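Local coordinates for protein 5-carboxyvanillate decarboxylase (Sphingomonas paucimobilis, PDB 4L6D) that probably decarboxylates 5-carboxyvanillate, working as a manganese-binding carboxy-lyase of the amidohydrolase family, at residues 17-22 and 82-87; 92-97 and 129-134; 120-125 and 154-159; 159-164 and 219-224. All blocks are in the same frame, centred on the assembly; numbering follows the deposited sequence.

Contact 1 of 4, residues 17-22 and 82-87; sequences VDALRA and QMFDAE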
# COMPACT_ATOMS: atom_id res chain seq x y z
N VAL A 17 -2.31 -22.76 20.95
CA VAL A 17 -0.87 -22.78 21.16
C VAL A 17 -0.31 -24.17 20.87
O VAL A 17 0.66 -24.30 20.12
CB VAL A 17 -0.50 -22.37 22.60
CG1 VAL A 17 0.98 -22.66 22.89
CG2 VAL A 17 -0.81 -20.91 22.82
N ASP A 18 -0.93 -25.20 21.43
CA ASP A 18 -0.43 -26.56 21.27
C ASP A 18 -0.45 -26.97 19.81
O ASP A 18 0.48 -27.61 19.31
CB ASP A 18 -1.23 -27.56 22.11
CG ASP A 18 -0.98 -27.39 23.61
OD1 ASP A 18 -0.00 -26.70 23.98
OD2 ASP A 18 -1.75 -27.95 24.42
N ALA A 19 -1.53 -26.61 19.11
CA ALA A 19 -1.64 -26.94 17.70
C ALA A 19 -0.60 -26.20 16.85
O ALA A 19 -0.05 -26.78 15.91
CB ALA A 19 -3.05 -26.68 17.20
N LEU A 20 -0.33 -24.94 17.18
CA LEU A 20 0.69 -24.18 16.45
C LEU A 20 2.11 -24.68 16.74
O LEU A 20 2.94 -24.67 15.85
CB LEU A 20 0.57 -22.68 16.72
CG LEU A 20 -0.62 -22.02 16.04
CD1 LEU A 20 -0.78 -20.60 16.57
CD2 LEU A 20 -0.44 -21.99 14.53
N ARG A 21 2.39 -25.09 17.98
CA ARG A 21 3.67 -25.74 18.28
C ARG A 21 3.90 -26.94 17.36
O ARG A 21 4.96 -27.08 16.76
CB ARG A 21 3.74 -26.20 19.75
CG ARG A 21 3.87 -25.06 20.76
CD ARG A 21 4.63 -25.54 22.01
NE ARG A 21 4.76 -24.50 23.03
CZ ARG A 21 3.97 -24.41 24.10
NH1 ARG A 21 3.01 -25.30 24.29
NH2 ARG A 21 4.15 -23.43 24.98
N ALA A 22 2.88 -27.80 17.24
CA ALA A 22 2.98 -28.94 16.34
C ALA A 22 3.12 -28.48 14.89
O ALA A 22 3.94 -29.02 14.13
CB ALA A 22 1.78 -29.87 16.51
N GLN A 82 -6.42 -20.59 10.81
CA GLN A 82 -6.45 -20.68 9.36
C GLN A 82 -5.35 -21.51 8.72
O GLN A 82 -5.46 -21.87 7.54
CB GLN A 82 -6.47 -19.28 8.75
CG GLN A 82 -7.77 -18.55 9.01
CD GLN A 82 -7.59 -17.05 8.92
OE1 GLN A 82 -7.55 -16.35 9.94
NE2 GLN A 82 -7.46 -16.56 7.69
N MET A 83 -4.30 -21.84 9.46
CA MET A 83 -3.23 -22.66 8.89
C MET A 83 -3.50 -24.17 8.95
O MET A 83 -2.82 -24.94 8.28
CB MET A 83 -1.88 -22.38 9.56
CG MET A 83 -1.44 -20.94 9.43
SD MET A 83 0.26 -20.69 9.94
CE MET A 83 1.12 -21.36 8.51
N PHE A 84 -4.49 -24.57 9.75
CA PHE A 84 -4.76 -25.99 9.97
C PHE A 84 -5.64 -26.59 8.87
O PHE A 84 -6.24 -25.86 8.08
CB PHE A 84 -5.46 -26.17 11.33
CG PHE A 84 -4.73 -25.52 12.48
CD1 PHE A 84 -3.39 -25.78 12.71
CD2 PHE A 84 -5.39 -24.65 13.33
CE1 PHE A 84 -2.72 -25.18 13.76
CE2 PHE A 84 -4.72 -24.04 14.39
CZ PHE A 84 -3.39 -24.31 14.60
N ASP A 85 -5.73 -27.91 8.83
CA ASP A 85 -6.69 -28.53 7.93
C ASP A 85 -8.11 -28.16 8.37
O ASP A 85 -8.30 -27.63 9.47
CB ASP A 85 -6.51 -30.05 7.85
CG ASP A 85 -6.66 -30.72 9.20
OD1 ASP A 85 -7.75 -30.64 9.81
OD2 ASP A 85 -5.69 -31.37 9.65
N ALA A 86 -9.09 -28.43 7.52
CA ALA A 86 -10.46 -27.97 7.78
C ALA A 86 -11.05 -28.48 9.10
O ALA A 86 -11.59 -27.70 9.87
CB ALA A 86 -11.37 -28.33 6.62
N GLU A 87 -10.94 -29.78 9.37
CA GLU A 87 -11.55 -30.33 10.58
C GLU A 87 -10.87 -29.81 11.84
O GLU A 87 -11.53 -29.50 12.83
CB GLU A 87 -11.52 -31.86 10.56
CG GLU A 87 -12.17 -32.46 9.32
CD GLU A 87 -11.17 -32.81 8.22
OE1 GLU A 87 -10.39 -31.92 7.79
OE2 GLU A 87 -11.16 -33.98 7.79
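Ala19 and Leu20 of helix 17-22 meet segment 82-87 at one ring, that of Phe84. The segment starts some way off, with Gln82 turned to other partners, the backbone N of Asn144 and the hydroxyl of Thr147. Met83 sends its CB toward the helix yet stops short, and its thioether chain packs on Met33 and Val36. Phe84 makes the join. With CG anti to the carbonyl carbon (chi1 -52°), its ring extends to the helix and sets CZ 3.5 Å from Ala19 CB, while Leu20 CD2 comes in obliquely, 3.8 Å from Phe84 CZ. The Leu20 side chain crosses the phenyl group at about a right angle. Helix 14-23, in the long connection after the first strand of the (beta/alpha)8 barrel, here meets the loop that leaves the second strand, 71-76, and Leu92 on the helix after that loop touches both Ala19 and Phe84. Cut back to an alanine, Phe84 would probably leave a gap beside Ala19 and take from Leu20 CD2 the ring it rests on. Asp85 then serves as N-cap of helix 86-106, its OD1 also bonding the Thr88 hydroxyl. Ala86 and Glu87 form the first turn, where Glu87 touches a bound vanillate.

Contact 2 of 4, residues 92-97 and 129-134; sequences LARIAN and IERVAT. With VNL (4-hydroxy-3-methoxybenzoate), chain K.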
# COMPACT_ATOMS: atom_id res chain seq x y z
N LEU A 92 -10.93 -26.24 16.54
CA LEU A 92 -10.21 -25.28 17.36
C LEU A 92 -10.88 -23.91 17.40
O LEU A 92 -10.80 -23.22 18.41
CB LEU A 92 -8.75 -25.15 16.91
CG LEU A 92 -7.92 -26.38 17.28
CD1 LEU A 92 -6.53 -26.24 16.69
CD2 LEU A 92 -7.88 -26.57 18.80
N ALA A 93 -11.55 -23.52 16.32
CA ALA A 93 -12.27 -22.26 16.34
C ALA A 93 -13.40 -22.34 17.36
O ALA A 93 -13.61 -21.40 18.13
CB ALA A 93 -12.81 -21.91 14.96
N ARG A 94 -14.11 -23.46 17.35
CA ARG A 94 -15.21 -23.64 18.29
C ARG A 94 -14.70 -23.56 19.73
O ARG A 94 -15.29 -22.87 20.56
CB ARG A 94 -15.92 -24.98 18.01
CG ARG A 94 -17.27 -25.15 18.72
CD ARG A 94 -17.11 -25.58 20.16
NE ARG A 94 -16.52 -26.91 20.25
CZ ARG A 94 -15.96 -27.41 21.35
NH1 ARG A 94 -15.47 -28.63 21.33
NH2 ARG A 94 -15.90 -26.67 22.45
N ILE A 95 -13.59 -24.25 20.00
CA ILE A 95 -13.00 -24.26 21.34
C ILE A 95 -12.50 -22.87 21.72
O ILE A 95 -12.78 -22.37 22.82
CB ILE A 95 -11.86 -25.29 21.43
CG1 ILE A 95 -12.43 -26.71 21.39
CG2 ILE A 95 -11.01 -25.07 22.68
CD1 ILE A 95 -11.38 -27.78 21.17
N ALA A 96 -11.79 -22.23 20.80
CA ALA A 96 -11.26 -20.89 21.06
C ALA A 96 -12.39 -19.89 21.28
O ALA A 96 -12.25 -18.95 22.06
CB ALA A 96 -10.37 -20.43 19.92
N ASN A 97 -13.51 -20.09 20.59
CA ASN A 97 -14.66 -19.20 20.79
C ASN A 97 -15.33 -19.40 22.15
O ASN A 97 -15.72 -18.44 22.81
CB ASN A 97 -15.69 -19.36 19.67
CG ASN A 97 -15.21 -18.78 18.36
OD1 ASN A 97 -14.30 -17.96 18.33
ND2 ASN A 97 -15.84 -19.20 17.27
N ILE A 129 -20.39 -19.03 13.04
CA ILE A 129 -20.66 -17.60 13.06
C ILE A 129 -22.02 -17.32 13.71
O ILE A 129 -22.13 -16.44 14.56
CB ILE A 129 -20.55 -17.01 11.65
CG1 ILE A 129 -19.07 -16.96 11.25
CG2 ILE A 129 -21.18 -15.61 11.56
CD1 ILE A 129 -18.82 -16.88 9.76
N GLU A 130 -23.03 -18.10 13.33
CA GLU A 130 -24.35 -17.95 13.94
C GLU A 130 -24.29 -18.22 15.44
O GLU A 130 -24.89 -17.50 16.23
CB GLU A 130 -25.37 -18.86 13.27
CG GLU A 130 -26.73 -18.84 13.96
CD GLU A 130 -27.78 -19.64 13.21
OE1 GLU A 130 -28.87 -19.84 13.78
OE2 GLU A 130 -27.52 -20.06 12.06
N ARG A 131 -23.55 -19.25 15.84
CA ARG A 131 -23.42 -19.58 17.26
C ARG A 131 -22.72 -18.46 18.04
O ARG A 131 -23.13 -18.12 19.16
CB ARG A 131 -22.70 -20.92 17.46
CG ARG A 131 -22.74 -21.46 18.88
CD ARG A 131 -21.97 -22.77 19.03
NE ARG A 131 -20.52 -22.56 19.03
CZ ARG A 131 -19.78 -22.46 20.12
NH1 ARG A 131 -18.47 -22.26 20.01
NH2 ARG A 131 -20.32 -22.59 21.33
N VAL A 132 -21.67 -17.89 17.45
CA VAL A 132 -20.95 -16.78 18.06
C VAL A 132 -21.88 -15.60 18.32
O VAL A 132 -21.86 -15.00 19.40
CB VAL A 132 -19.76 -16.35 17.15
CG1 VAL A 132 -19.21 -14.99 17.55
CG2 VAL A 132 -18.66 -17.42 17.18
N ALA A 133 -22.73 -15.30 17.34
CA ALA A 133 -23.64 -14.17 17.42
C ALA A 133 -24.78 -14.40 18.40
O ALA A 133 -25.07 -13.52 19.22
CB ALA A 133 -24.19 -13.84 16.03
N THR A 134 -25.42 -15.56 18.33
CA THR A 134 -26.69 -15.76 19.03
C THR A 134 -26.59 -16.52 20.35
O THR A 134 -27.43 -16.32 21.23
CB THR A 134 -27.73 -16.47 18.14
OG1 THR A 134 -27.31 -17.82 17.89
CG2 THR A 134 -27.88 -15.74 16.83
C1 VNL K . -15.75 -30.20 16.56
CO1 VNL K . -15.77 -29.41 15.40
CO2 VNL K . -15.35 -31.56 16.52
CM1 VNL K . -15.38 -29.95 14.16
CM2 VNL K . -14.96 -32.11 15.30
OM VNL K . -14.55 -33.41 15.15
CZ VNL K . -14.97 -31.28 14.08
CC VNL K . -16.17 -29.61 17.88
CV VNL K . -14.38 -34.26 16.31
O1 VNL K . -16.82 -28.53 17.90
O2 VNL K . -15.86 -30.22 18.93
O3 VNL K . -14.63 -31.88 12.90
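Asn97 and Val132 mark the nearest approach of two almost parallel helices: their CA atoms lie 7.3 Å apart, while the axes of 92-97 and 129-134 come within 11.2 Å at an angle of 7°. At that spacing long side chains do most of the bridging. Arg131 reaches across and brings its NH1 to 3.4 Å from Arg94 CG, so that the aliphatic part of Arg94, with CD over one face, lies against the Arg131 guanidinium. The two guanidinium planes are turned nearly perpendicular to each other. Beside them, Val132 CG2 presses on Asn97 ND2 at 3.3 Å, the two side chains crossing at about a right angle; the amide's polar ends are taken by Glu128 OE2 and by the backbone N of Thr116.

Arg94 bends at its second torsion (-81°) and again at the third, which turns its NE and NH1 toward the vanillate carboxylate. Arg94 NE gives a bond of 2.9 Å to O1 of the ligand and Arg94 NH1 one of 2.9 Å to O2, both close to straight at 172°, a two-pronged grip along the edge of the guanidinium. Glu87, Thr90 and Arg91 complete this pocket on helix 86-106, separate from the manganese site.

Arg94 NE and Arg131 NH1 are 5.0 Å apart, but the charges have mates: Asp98 spans both guanidiniums, Glu128 holds Arg131, and the ligand carboxylate probably offsets the positive charge further.

Contact 3 of 4, residues 120-125 and 154-159; sequences QDPASA and DPFFHP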
# COMPACT_ATOMS: atom_id res chain seq x y z
N GLN A 120 -11.71 -22.43 5.85
CA GLN A 120 -11.39 -23.67 5.12
C GLN A 120 -12.64 -24.49 4.82
O GLN A 120 -12.69 -25.26 3.85
CB GLN A 120 -10.44 -24.57 5.94
CG GLN A 120 -9.08 -24.00 6.32
CD GLN A 120 -9.09 -23.36 7.69
OE1 GLN A 120 -9.86 -22.44 7.95
NE2 GLN A 120 -8.22 -23.83 8.58
N ASP A 121 -13.64 -24.37 5.70
CA ASP A 121 -14.91 -25.08 5.57
C ASP A 121 -16.01 -24.05 5.72
O ASP A 121 -16.48 -23.81 6.82
CB ASP A 121 -15.02 -26.15 6.66
CG ASP A 121 -16.33 -26.94 6.60
OD1 ASP A 121 -17.27 -26.56 5.88
OD2 ASP A 121 -16.42 -27.95 7.32
N PRO A 122 -16.42 -23.42 4.62
CA PRO A 122 -17.37 -22.31 4.69
C PRO A 122 -18.71 -22.68 5.32
O PRO A 122 -19.25 -21.87 6.08
CB PRO A 122 -17.56 -21.92 3.23
CG PRO A 122 -16.22 -22.22 2.62
CD PRO A 122 -15.82 -23.54 3.27
N ALA A 123 -19.23 -23.86 5.02
CA ALA A 123 -20.53 -24.25 5.56
C ALA A 123 -20.47 -24.44 7.08
O ALA A 123 -21.39 -24.01 7.80
CB ALA A 123 -21.06 -25.50 4.86
N SER A 124 -19.41 -25.06 7.58
CA SER A 124 -19.25 -25.21 9.03
C SER A 124 -18.97 -23.86 9.69
O SER A 124 -19.43 -23.60 10.80
CB SER A 124 -18.15 -26.21 9.40
OG SER A 124 -18.49 -27.54 9.02
N ALA A 125 -18.21 -23.01 9.01
CA ALA A 125 -17.92 -21.68 9.53
C ALA A 125 -19.20 -20.89 9.69
O ALA A 125 -19.36 -20.16 10.67
CB ALA A 125 -16.92 -20.94 8.61
N ASP A 154 -13.31 -14.49 -3.56
CA ASP A 154 -13.57 -15.80 -4.13
C ASP A 154 -14.95 -16.30 -3.68
O ASP A 154 -15.25 -16.27 -2.49
CB ASP A 154 -12.47 -16.78 -3.70
CG ASP A 154 -12.49 -18.07 -4.51
OD1 ASP A 154 -13.54 -18.73 -4.60
OD2 ASP A 154 -11.43 -18.41 -5.08
N PRO A 155 -15.79 -16.73 -4.64
CA PRO A 155 -17.13 -17.22 -4.33
C PRO A 155 -17.15 -18.42 -3.38
O PRO A 155 -18.19 -18.69 -2.78
CB PRO A 155 -17.68 -17.62 -5.70
CG PRO A 155 -16.99 -16.66 -6.64
CD PRO A 155 -15.58 -16.59 -6.09
N PHE A 156 -16.02 -19.11 -3.24
CA PHE A 156 -15.91 -20.18 -2.26
C PHE A 156 -16.33 -19.72 -0.86
O PHE A 156 -16.91 -20.50 -0.09
CB PHE A 156 -14.47 -20.71 -2.24
CG PHE A 156 -14.23 -21.82 -1.25
CD1 PHE A 156 -14.73 -23.09 -1.48
CD2 PHE A 156 -13.48 -21.59 -0.12
CE1 PHE A 156 -14.49 -24.12 -0.57
CE2 PHE A 156 -13.24 -22.61 0.79
CZ PHE A 156 -13.74 -23.87 0.55
N PHE A 157 -16.07 -18.46 -0.55
CA PHE A 157 -16.34 -17.94 0.78
C PHE A 157 -17.70 -17.26 0.89
O PHE A 157 -18.03 -16.72 1.95
CB PHE A 157 -15.25 -16.97 1.24
CG PHE A 157 -13.86 -17.56 1.23
CD1 PHE A 157 -13.50 -18.54 2.14
CD2 PHE A 157 -12.91 -17.11 0.32
CE1 PHE A 157 -12.21 -19.08 2.14
CE2 PHE A 157 -11.62 -17.64 0.31
CZ PHE A 157 -11.27 -18.62 1.23
N HIS A 158 -18.50 -17.27 -0.17
CA HIS A 158 -19.82 -16.64 -0.09
C HIS A 158 -20.66 -17.11 1.11
O HIS A 158 -21.25 -16.28 1.78
CB HIS A 158 -20.61 -16.78 -1.40
CG HIS A 158 -20.14 -15.86 -2.48
ND1 HIS A 158 -20.65 -15.88 -3.76
CD2 HIS A 158 -19.21 -14.87 -2.47
CE1 HIS A 158 -20.05 -14.96 -4.49
NE2 HIS A 158 -19.17 -14.34 -3.73
N PRO A 159 -20.67 -18.43 1.42
CA PRO A 159 -21.47 -18.82 2.59
C PRO A 159 -20.99 -18.19 3.90
O PRO A 159 -21.80 -17.98 4.80
CB PRO A 159 -21.29 -20.34 2.64
CG PRO A 159 -21.05 -20.72 1.21
CD PRO A 159 -20.20 -19.61 0.66
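Pro122 lays its ring against Phe156: its CG sits 3.8 Å from the centroid of the Phe156 ring, 22° off the normal, a CH-pi contact over one face. Pro122 CD drops toward the rim, 3.4 Å from Phe156 CZ, while Pro122 CG also comes 3.3 Å from the backbone O of Phe156. At the ring edge, in its plane, Gln120 O lies 3.7 Å from Phe156 CZ. More thinly, Pro122 CB lies 4.1 Å from Pro159 CB. With a glycine in place of Pro122, that face of Phe156 would probably lose its cover and Pro159 CB its mate.

Phe156 reaches the proline with CG anti to its backbone N (chi1 180°), on a turn held by Asp154, whose OD1 accepts from Phe156 N at 2.9 Å through the anti lone pair, an Asx turn. Asp121 is the N-cap of helix 122-134. Its OD1 takes Ser124 N at 3.1 Å and its OD2 the Ser124 hydroxyl, each from above the carboxylate plane. Gln120 NE2 is anchored to the carbonyl oxygens of Phe84 and Val81.

Two successive helices of the (beta/alpha)8 barrel thus meet at their N-terminal ends, each with a proline in its first turn.

Contact 4 of 4, residues 159-164 and 219-224; sequences PVFEAI and PRLKIV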
# COMPACT_ATOMS: atom_id res chain seq x y z
N PRO A 159 -20.67 -18.43 1.42
CA PRO A 159 -21.47 -18.82 2.59
C PRO A 159 -20.99 -18.19 3.90
O PRO A 159 -21.80 -17.98 4.80
CB PRO A 159 -21.29 -20.34 2.64
CG PRO A 159 -21.05 -20.72 1.21
CD PRO A 159 -20.20 -19.61 0.66
N VAL A 160 -19.70 -17.90 4.02
CA VAL A 160 -19.20 -17.21 5.20
C VAL A 160 -19.78 -15.81 5.29
O VAL A 160 -20.32 -15.41 6.33
CB VAL A 160 -17.66 -17.12 5.15
CG1 VAL A 160 -17.12 -16.13 6.18
CG2 VAL A 160 -17.06 -18.51 5.33
N PHE A 161 -19.68 -15.06 4.20
CA PHE A 161 -20.12 -13.67 4.21
C PHE A 161 -21.63 -13.53 4.30
O PHE A 161 -22.13 -12.59 4.90
CB PHE A 161 -19.50 -12.88 3.05
CG PHE A 161 -18.04 -12.69 3.24
CD1 PHE A 161 -17.57 -11.77 4.14
CD2 PHE A 161 -17.14 -13.53 2.60
CE1 PHE A 161 -16.21 -11.62 4.37
CE2 PHE A 161 -15.79 -13.41 2.83
CZ PHE A 161 -15.32 -12.46 3.71
N GLU A 162 -22.36 -14.49 3.74
CA GLU A 162 -23.80 -14.54 3.93
C GLU A 162 -24.14 -14.64 5.41
O GLU A 162 -24.98 -13.89 5.92
CB GLU A 162 -24.39 -15.73 3.17
CG GLU A 162 -25.90 -15.85 3.28
CD GLU A 162 -26.41 -17.09 2.59
OE1 GLU A 162 -25.82 -18.17 2.81
OE2 GLU A 162 -27.38 -16.98 1.82
N ALA A 163 -23.46 -15.53 6.12
CA ALA A 163 -23.72 -15.71 7.55
C ALA A 163 -23.27 -14.50 8.36
O ALA A 163 -23.95 -14.11 9.31
CB ALA A 163 -23.05 -16.99 8.06
N ILE A 164 -22.13 -13.90 8.00
CA ILE A 164 -21.66 -12.71 8.71
C ILE A 164 -22.66 -11.58 8.54
O ILE A 164 -23.09 -10.96 9.52
CB ILE A 164 -20.25 -12.28 8.26
CG1 ILE A 164 -19.22 -13.35 8.63
CG2 ILE A 164 -19.90 -10.93 8.89
CD1 ILE A 164 -17.81 -13.00 8.20
N PRO A 219 -24.67 -6.10 1.08
CA PRO A 219 -24.52 -4.67 1.35
C PRO A 219 -24.54 -4.29 2.82
O PRO A 219 -24.16 -3.18 3.13
CB PRO A 219 -25.72 -4.05 0.61
CG PRO A 219 -26.74 -5.15 0.56
CD PRO A 219 -25.91 -6.40 0.35
N ARG A 220 -24.97 -5.19 3.70
CA ARG A 220 -24.97 -4.87 5.13
C ARG A 220 -23.74 -5.39 5.89
O ARG A 220 -23.69 -5.29 7.11
CB ARG A 220 -26.23 -5.40 5.83
CG ARG A 220 -27.51 -4.81 5.28
CD ARG A 220 -27.78 -3.44 5.86
NE ARG A 220 -27.96 -3.44 7.31
CZ ARG A 220 -29.09 -3.77 7.94
NH1 ARG A 220 -30.16 -4.14 7.26
NH2 ARG A 220 -29.14 -3.72 9.27
N LEU A 221 -22.76 -5.94 5.18
CA LEU A 221 -21.51 -6.31 5.83
C LEU A 221 -20.83 -5.12 6.49
O LEU A 221 -20.82 -4.01 5.93
CB LEU A 221 -20.53 -6.87 4.81
CG LEU A 221 -20.69 -8.31 4.37
CD1 LEU A 221 -19.62 -8.61 3.34
CD2 LEU A 221 -20.56 -9.25 5.58
N LYS A 222 -20.25 -5.34 7.67
CA LYS A 222 -19.35 -4.34 8.25
C LYS A 222 -17.98 -4.98 8.44
O LYS A 222 -17.86 -6.03 9.09
CB LYS A 222 -19.88 -3.79 9.57
CG LYS A 222 -19.03 -2.65 10.17
CD LYS A 222 -19.16 -1.34 9.37
CE LYS A 222 -20.46 -0.62 9.69
NZ LYS A 222 -20.76 0.50 8.75
N ILE A 223 -16.98 -4.35 7.84
CA ILE A 223 -15.60 -4.82 7.88
C ILE A 223 -14.76 -3.78 8.62
O ILE A 223 -14.93 -2.58 8.43
CB ILE A 223 -15.03 -4.98 6.44
CG1 ILE A 223 -15.95 -5.86 5.58
CG2 ILE A 223 -13.58 -5.49 6.48
CD1 ILE A 223 -16.09 -7.29 6.07
N VAL A 224 -13.85 -4.25 9.47
CA VAL A 224 -12.96 -3.35 10.19
C VAL A 224 -11.51 -3.67 9.82
O VAL A 224 -11.12 -4.85 9.77
CB VAL A 224 -13.19 -3.44 11.71
CG1 VAL A 224 -12.12 -2.65 12.46
CG2 VAL A 224 -14.60 -2.93 12.07
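Leu221 drives both methyls into helix 159-164 and does most of the joining on its side. Its CG stands anti to the carbonyl carbon (chi1 -80°), and from there the two branches part. Leu221 CD1 goes to the ring of Phe161, 3.9 Å from Phe161 CD1, meeting it obliquely. Leu221 CD2 turns toward the helix backbone and settles 3.8 Å from Phe161 O.

Phe161 is crossed by the leucine at about a right angle. It also touches Leu171 on strand 171-174, Phe218 and the ring of Tyr152, whose plane is well inclined to it.

Ile164, one turn further along the helix, offers its CG2, anti to the backbone N, which lies 3.8 Å from Leu221 CD2. The isoleucine also packs on Leu171 and on Ile129 of helix 122-134, so it fills the layer between helices and strands.

Leu221 lies in the loop that leads into strand 223-225, which pairs with strand 171-174; the helix thus packs against the N-terminal ends of two neighbouring strands of the barrel. No hydrogen bond crosses between the segments. Flanking polar atoms find partners nearby, with Arg220 N bonded to Glu165 and Leu221 O to Asn266. The side-chain contacts are apolar and buried, and their hold comes from the fit of branched and aromatic side chains.

How the contacts relate
Contacts 1 and 4 are buried and apolar, each built round one large side chain, whereas contacts 2 and 3 are only partly buried: arginine lies on arginine across contact 2, proline on an aromatic face across contact 3. In contact 2 a ligand is gripped by Arg94, whose helix also supplies Glu87 of contact 1 to that pocket. The four follow one another round the barrel: contacts 1 and 2 both use helix 86-106, contacts 2 and 3 helix 122-134, and contacts 3 and 4 helix 158-167, with Pro159 in common. Leu92 carries packing from contact 1 to contact 2, and Ile129 from contact 2 to contact 4. Contacts 1 and 4 do not touch.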